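Local coordinates for protein aclacinomycin-N/aclacinomycin-A oxidase (Streptomyces galilaeus, PDB 2IPI) that oxidises the terminal sugar of aclacinomycin antibiotics in two successive FAD-dependent steps, turning aclacinomycin N into aclacinomycin A and then into aclacinomycin Y, at residues V61-T64 with A65-V69; P371-A374 with A375-A378; T411-A414 with Q415-S418. All coordinates share one frame; numbering follows the deposited sequence.

Interaction 1 (V61-T64 with A65-V69); sequences VVHT and ADQVV
With chi1 at -60° and the chain extended beyond CG, Gln-67 reaches back past the helix start to His-63, while chi1 of 63° sets Thr-64 OG1 between its own backbone N and carbonyl carbon, facing Gln-67 N. Gln-67 OE1 then takes two donors from one residue. His-63 ND1 lies 3.0 Å from Gln-67 OE1, on a lone pair in the amide plane and close to the imidazole plane; His-63 N, also 3.0 Å from Gln-67 OE1, approaches from above the amide plane. Ring and amide stand 64° apart, and with Gln-67 NE2 bonded to Ala-29 O the amide is fixed at both ends.

Thr-64 is the N-cap of helix 65-78, at the strand-to-helix junction of the FAD-binding PCMH-type domain: Gln-67 N donates to Thr-64 OG1 at 3.2 Å, and Val-68 N donates to Thr-64 O at 2.8 Å, the first i to i+4 bond of the helix. Thr-64 OG1 also sits 3.0 Å from Gln-67 CG, so the glutamine stem packs directly against the threonine. On the buried side, Val-62 CG1 meets Val-68 CG2 at 4.0 Å, Val-62 also touching Met-106 and Met-109 and Val-68 reaching Ile-221 of strand 221-227.

Interaction 2 (P371-A374 with A375-A378); sequences PWTA and AQAA
Trp-372 and Thr-373 approach helix 374-385 in an extended conformation, and the chain turns helical at Ala-374. The turn is closed by main-chain bonds. Ala-377 N donates to Thr-373 O over 3.0 Å, nearly straight at 171°, and the next bond, from Ala-378 N to Ala-374 O, is longer at 3.3 Å and more bent. Both are i to i+4 bonds of an alpha-helix, and the first starts from the residue that caps it.

Thr-373 is that N-cap. Its chi1 of 173° carries OG1 away from the backbone N and round to the amides of the first turn, where Ala-375 N gives Thr-373 OG1 a weak bond of 3.4 Å. The same torsion leaves the methyl, CG2, between the backbone N and the carbonyl carbon, turned to Gln-376 and 3.3 Å from Gln-376 CG; the two side chains cross at about a right angle. Trp-372 meets the glutamine from a different direction. The edge of its six-membered ring points at the amide group, Trp-372 CE3 lying 3.7 Å from Gln-376 CD, and the indole and amide planes are almost perpendicular, 85° apart. Trp-372 CB also packs 4.0 Å from Gln-376 CB. The indole is buried against Ile-269 of helix 262-278, Ile-448 of helix 434-448, and Val-422 and Met-424 of strand 420-428, so it ties this helix start to the seven-stranded sheet and its covering helices.

Chemically, the hydroxyl's bond is weak by its length and probably contributes less than the carbonyl's. The geometry implies that the Thr-373 carbonyl supplies the firmer polar link, while the glutamine is touched by both a methyl and an aromatic edge.

Interaction 3 (T411-A414 with Q415-S418); sequences TATA and QRDS
Arg-416 turns its side chain back along the loop over Thr-413, the two crossing obliquely, and meets Thr-411 at about a right angle. The bend comes at chi2, -69°, after which the chain runs extended to NE. That nitrogen lies 3.1 Å from Thr-413 O with an angle of 158° at the hydrogen, a bond whose acceptor is less surely placed. Thr-413 OG1, set between its backbone N and carbonyl carbon by chi1 of 72°, is modelled 2.7 Å from Arg-416 NH2, oblique to the guanidinium, though its place is doubtful. Thr-411 OG1 instead lies at the guanidinium edge, in its plane, and bonds to Thr-212 OG1.

The far side of the group has stronger partners: Arg-416 NH1 forms a salt bridge with Asp-175 and a bond to Val-403 O, which would probably limit its rotation in this buried site and balance its charge. Arg-416 CG also packs 3.3 Å from Ala-414 O.

An inverse gamma turn centred on Gln-415 accompanies the fold-back, in the connection between strands 391-398 and 420-428, where Thr-413 is about 10 Å (side chain to cofactor) from the bound FAD.

Overall arrangement
Following the chain from the N terminus, interaction 1 comes first, turning strand 58-61 into helix 65-78 in the FAD-binding domain. Interaction 2 follows much later, where the chain leaves strand 360-368 and enters helix 374-385 beside the seven-stranded sheet. Interaction 3 shapes the loop from strand 391-398 to strand 420-428 of that same sheet. Each closes before the next opens, so none nest or cross. Interactions 1 and 2 lie on opposite sides of the chain's centre, their own centres 50 Å apart. Interaction 3 lies nearer the middle, about 9 Å from interaction 2 and 21 Å from interaction 1 between nearest atoms.

Interaction 1 (V61-T64 with A65-V69)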
# COMPACT_ATOMS: atom_id res chain seq x y z
N VAL A 61 -1.04 -17.50 -18.39
CA VAL A 61 -2.20 -17.37 -17.50
C VAL A 61 -2.39 -18.66 -16.70
O VAL A 61 -2.93 -19.62 -17.27
CB VAL A 61 -3.43 -16.96 -18.32
CG1 VAL A 61 -4.63 -16.78 -17.41
CG2 VAL A 61 -3.13 -15.66 -19.06
N VAL A 62 -1.95 -18.60 -15.46
CA VAL A 62 -1.88 -19.68 -14.49
C VAL A 62 -3.17 -19.90 -13.69
O VAL A 62 -3.93 -18.95 -13.42
CB VAL A 62 -0.75 -19.46 -13.46
CG1 VAL A 62 0.63 -19.60 -14.07
CG2 VAL A 62 -0.88 -18.11 -12.78
N HIS A 63 -3.38 -21.15 -13.29
CA HIS A 63 -4.56 -21.57 -12.54
C HIS A 63 -4.16 -22.41 -11.33
O HIS A 63 -4.98 -22.69 -10.45
CB HIS A 63 -5.51 -22.36 -13.43
CG HIS A 63 -5.81 -21.68 -14.74
ND1 HIS A 63 -5.03 -21.81 -15.87
CD2 HIS A 63 -6.81 -20.85 -15.07
CE1 HIS A 63 -5.53 -21.08 -16.85
NE2 HIS A 63 -6.62 -20.49 -16.40
N THR A 64 -2.90 -22.88 -11.24
CA THR A 64 -2.48 -23.59 -10.03
C THR A 64 -0.98 -23.39 -9.80
O THR A 64 -0.23 -23.04 -10.72
CB THR A 64 -2.71 -25.12 -10.02
OG1 THR A 64 -1.92 -25.69 -11.09
CG2 THR A 64 -4.15 -25.53 -10.31
N ALA A 65 -0.55 -23.63 -8.56
CA ALA A 65 0.84 -23.48 -8.17
C ALA A 65 1.72 -24.33 -9.07
O ALA A 65 2.80 -23.92 -9.51
CB ALA A 65 1.03 -23.82 -6.71
N ASP A 66 1.24 -25.54 -9.36
CA ASP A 66 2.01 -26.44 -10.22
C ASP A 66 2.16 -25.81 -11.60
O ASP A 66 3.17 -25.98 -12.28
CB ASP A 66 1.37 -27.82 -10.36
CG ASP A 66 1.11 -28.52 -9.04
OD1 ASP A 66 1.84 -28.30 -8.05
OD2 ASP A 66 0.14 -29.31 -8.97
N GLN A 67 1.12 -25.06 -12.00
CA GLN A 67 1.19 -24.36 -13.29
C GLN A 67 2.22 -23.25 -13.17
O GLN A 67 2.98 -22.92 -14.09
CB GLN A 67 -0.18 -23.83 -13.72
CG GLN A 67 -1.21 -24.93 -13.88
CD GLN A 67 -2.53 -24.52 -14.49
OE1 GLN A 67 -2.66 -23.44 -15.07
NE2 GLN A 67 -3.52 -25.41 -14.35
N VAL A 68 2.30 -22.67 -11.96
CA VAL A 68 3.27 -21.59 -11.79
C VAL A 68 4.68 -22.16 -11.91
O VAL A 68 5.54 -21.55 -12.56
CB VAL A 68 3.10 -20.83 -10.48
CG1 VAL A 68 4.11 -19.69 -10.43
CG2 VAL A 68 1.70 -20.25 -10.29
N VAL A 69 4.90 -23.34 -11.30
CA VAL A 69 6.21 -23.99 -11.44
C VAL A 69 6.57 -24.17 -12.89
O VAL A 69 7.69 -23.86 -13.33
CB VAL A 69 6.25 -25.33 -10.69
CG1 VAL A 69 7.45 -26.17 -11.13
CG2 VAL A 69 6.28 -25.08 -9.19

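Interaction 2 (P371-A374 with A375-A378)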
# COMPACT_ATOMS: atom_id res chain seq x y z
N PRO A 371 4.77 16.03 13.49
CA PRO A 371 4.05 16.82 12.48
C PRO A 371 4.98 17.58 11.54
O PRO A 371 6.17 17.71 11.83
CB PRO A 371 3.28 17.83 13.34
CG PRO A 371 3.15 17.18 14.68
CD PRO A 371 4.45 16.46 14.86
N TRP A 372 4.48 18.08 10.41
CA TRP A 372 5.26 18.94 9.53
C TRP A 372 5.81 20.15 10.31
O TRP A 372 5.29 20.46 11.39
CB TRP A 372 4.40 19.46 8.40
CG TRP A 372 3.76 18.50 7.46
CD1 TRP A 372 2.42 18.27 7.29
CD2 TRP A 372 4.42 17.62 6.54
NE1 TRP A 372 2.22 17.30 6.33
CE2 TRP A 372 3.43 16.89 5.86
CE3 TRP A 372 5.77 17.40 6.26
CZ2 TRP A 372 3.74 15.94 4.88
CZ3 TRP A 372 6.07 16.46 5.29
CH2 TRP A 372 5.08 15.75 4.62
N THR A 373 6.82 20.83 9.78
CA THR A 373 7.30 22.05 10.42
C THR A 373 6.48 23.26 9.97
O THR A 373 5.66 23.12 9.06
CB THR A 373 8.79 22.29 10.10
OG1 THR A 373 9.17 23.57 10.62
CG2 THR A 373 9.10 22.37 8.62
N ALA A 374 6.75 24.41 10.57
CA ALA A 374 6.21 25.68 10.07
C ALA A 374 6.51 25.85 8.58
O ALA A 374 5.66 26.21 7.78
CB ALA A 374 6.77 26.87 10.84
N ALA A 375 7.76 25.58 8.22
CA ALA A 375 8.24 25.78 6.85
C ALA A 375 7.65 24.77 5.88
O ALA A 375 7.25 25.12 4.77
CB ALA A 375 9.76 25.72 6.83
N GLN A 376 7.58 23.50 6.30
CA GLN A 376 7.02 22.48 5.42
C GLN A 376 5.55 22.78 5.13
O GLN A 376 5.09 22.71 3.99
CB GLN A 376 7.20 21.09 6.03
CG GLN A 376 8.63 20.55 5.91
CD GLN A 376 8.90 19.37 6.82
OE1 GLN A 376 9.46 18.37 6.36
NE2 GLN A 376 8.52 19.48 8.09
N ALA A 377 4.78 23.14 6.15
CA ALA A 377 3.39 23.52 5.96
C ALA A 377 3.26 24.61 4.90
O ALA A 377 2.31 24.61 4.12
CB ALA A 377 2.79 23.99 7.27
N ALA A 378 4.26 25.50 4.90
CA ALA A 378 4.25 26.65 4.01
C ALA A 378 4.62 26.27 2.58
O ALA A 378 4.10 26.88 1.64
CB ALA A 378 5.18 27.73 4.54

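Interaction 3 (T411-A414 with Q415-S418)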
# COMPACT_ATOMS: atom_id res chain seq x y z
N THR A 411 8.58 -7.89 12.30
CA THR A 411 8.08 -8.11 10.94
C THR A 411 9.02 -7.48 9.93
O THR A 411 10.00 -6.90 10.42
CB THR A 411 6.66 -7.49 10.91
OG1 THR A 411 5.81 -8.03 9.91
CG2 THR A 411 6.82 -6.02 10.61
N ALA A 412 8.83 -7.53 8.63
CA ALA A 412 9.62 -6.85 7.63
C ALA A 412 8.96 -5.53 7.22
O ALA A 412 9.27 -4.95 6.18
CB ALA A 412 9.90 -7.69 6.39
N THR A 413 8.02 -5.10 8.05
CA THR A 413 7.52 -3.73 8.07
C THR A 413 8.07 -3.05 9.32
O THR A 413 7.57 -3.25 10.44
CB THR A 413 6.00 -3.58 8.07
OG1 THR A 413 5.45 -3.96 9.33
CG2 THR A 413 5.39 -4.48 7.03
N ALA A 414 9.12 -2.27 9.07
CA ALA A 414 9.89 -1.67 10.15
C ALA A 414 9.20 -0.47 10.78
O ALA A 414 9.28 -0.26 11.98
CB ALA A 414 11.26 -1.26 9.63
N GLN A 415 8.53 0.33 9.96
CA GLN A 415 8.01 1.61 10.44
C GLN A 415 6.95 1.43 11.51
O GLN A 415 5.76 1.38 11.24
CB GLN A 415 7.47 2.39 9.24
CG GLN A 415 8.57 2.89 8.32
CD GLN A 415 8.90 1.93 7.19
OE1 GLN A 415 9.77 2.21 6.35
NE2 GLN A 415 8.22 0.79 7.13
N ARG A 416 7.37 1.32 12.78
CA ARG A 416 6.40 1.09 13.84
C ARG A 416 6.35 2.22 14.85
O ARG A 416 6.08 1.97 16.03
CB ARG A 416 6.69 -0.26 14.52
CG ARG A 416 6.62 -1.42 13.53
CD ARG A 416 5.21 -1.71 13.03
NE ARG A 416 5.18 -2.99 12.32
CZ ARG A 416 4.12 -3.79 12.25
NH1 ARG A 416 3.00 -3.45 12.85
NH2 ARG A 416 4.21 -4.94 11.58
N ASP A 417 6.57 3.47 14.45
CA ASP A 417 6.41 4.56 15.44
C ASP A 417 6.16 5.86 14.68
O ASP A 417 6.81 6.87 14.95
CB ASP A 417 7.59 4.65 16.38
CG ASP A 417 7.53 5.70 17.47
OD1 ASP A 417 8.50 6.47 17.63
OD2 ASP A 417 6.52 5.82 18.20
N SER A 418 5.22 5.77 13.74
CA SER A 418 4.75 6.91 12.96
C SER A 418 3.30 7.24 13.31
O SER A 418 2.54 6.36 13.72
CB SER A 418 4.91 6.66 11.46
OG SER A 418 6.29 6.62 11.11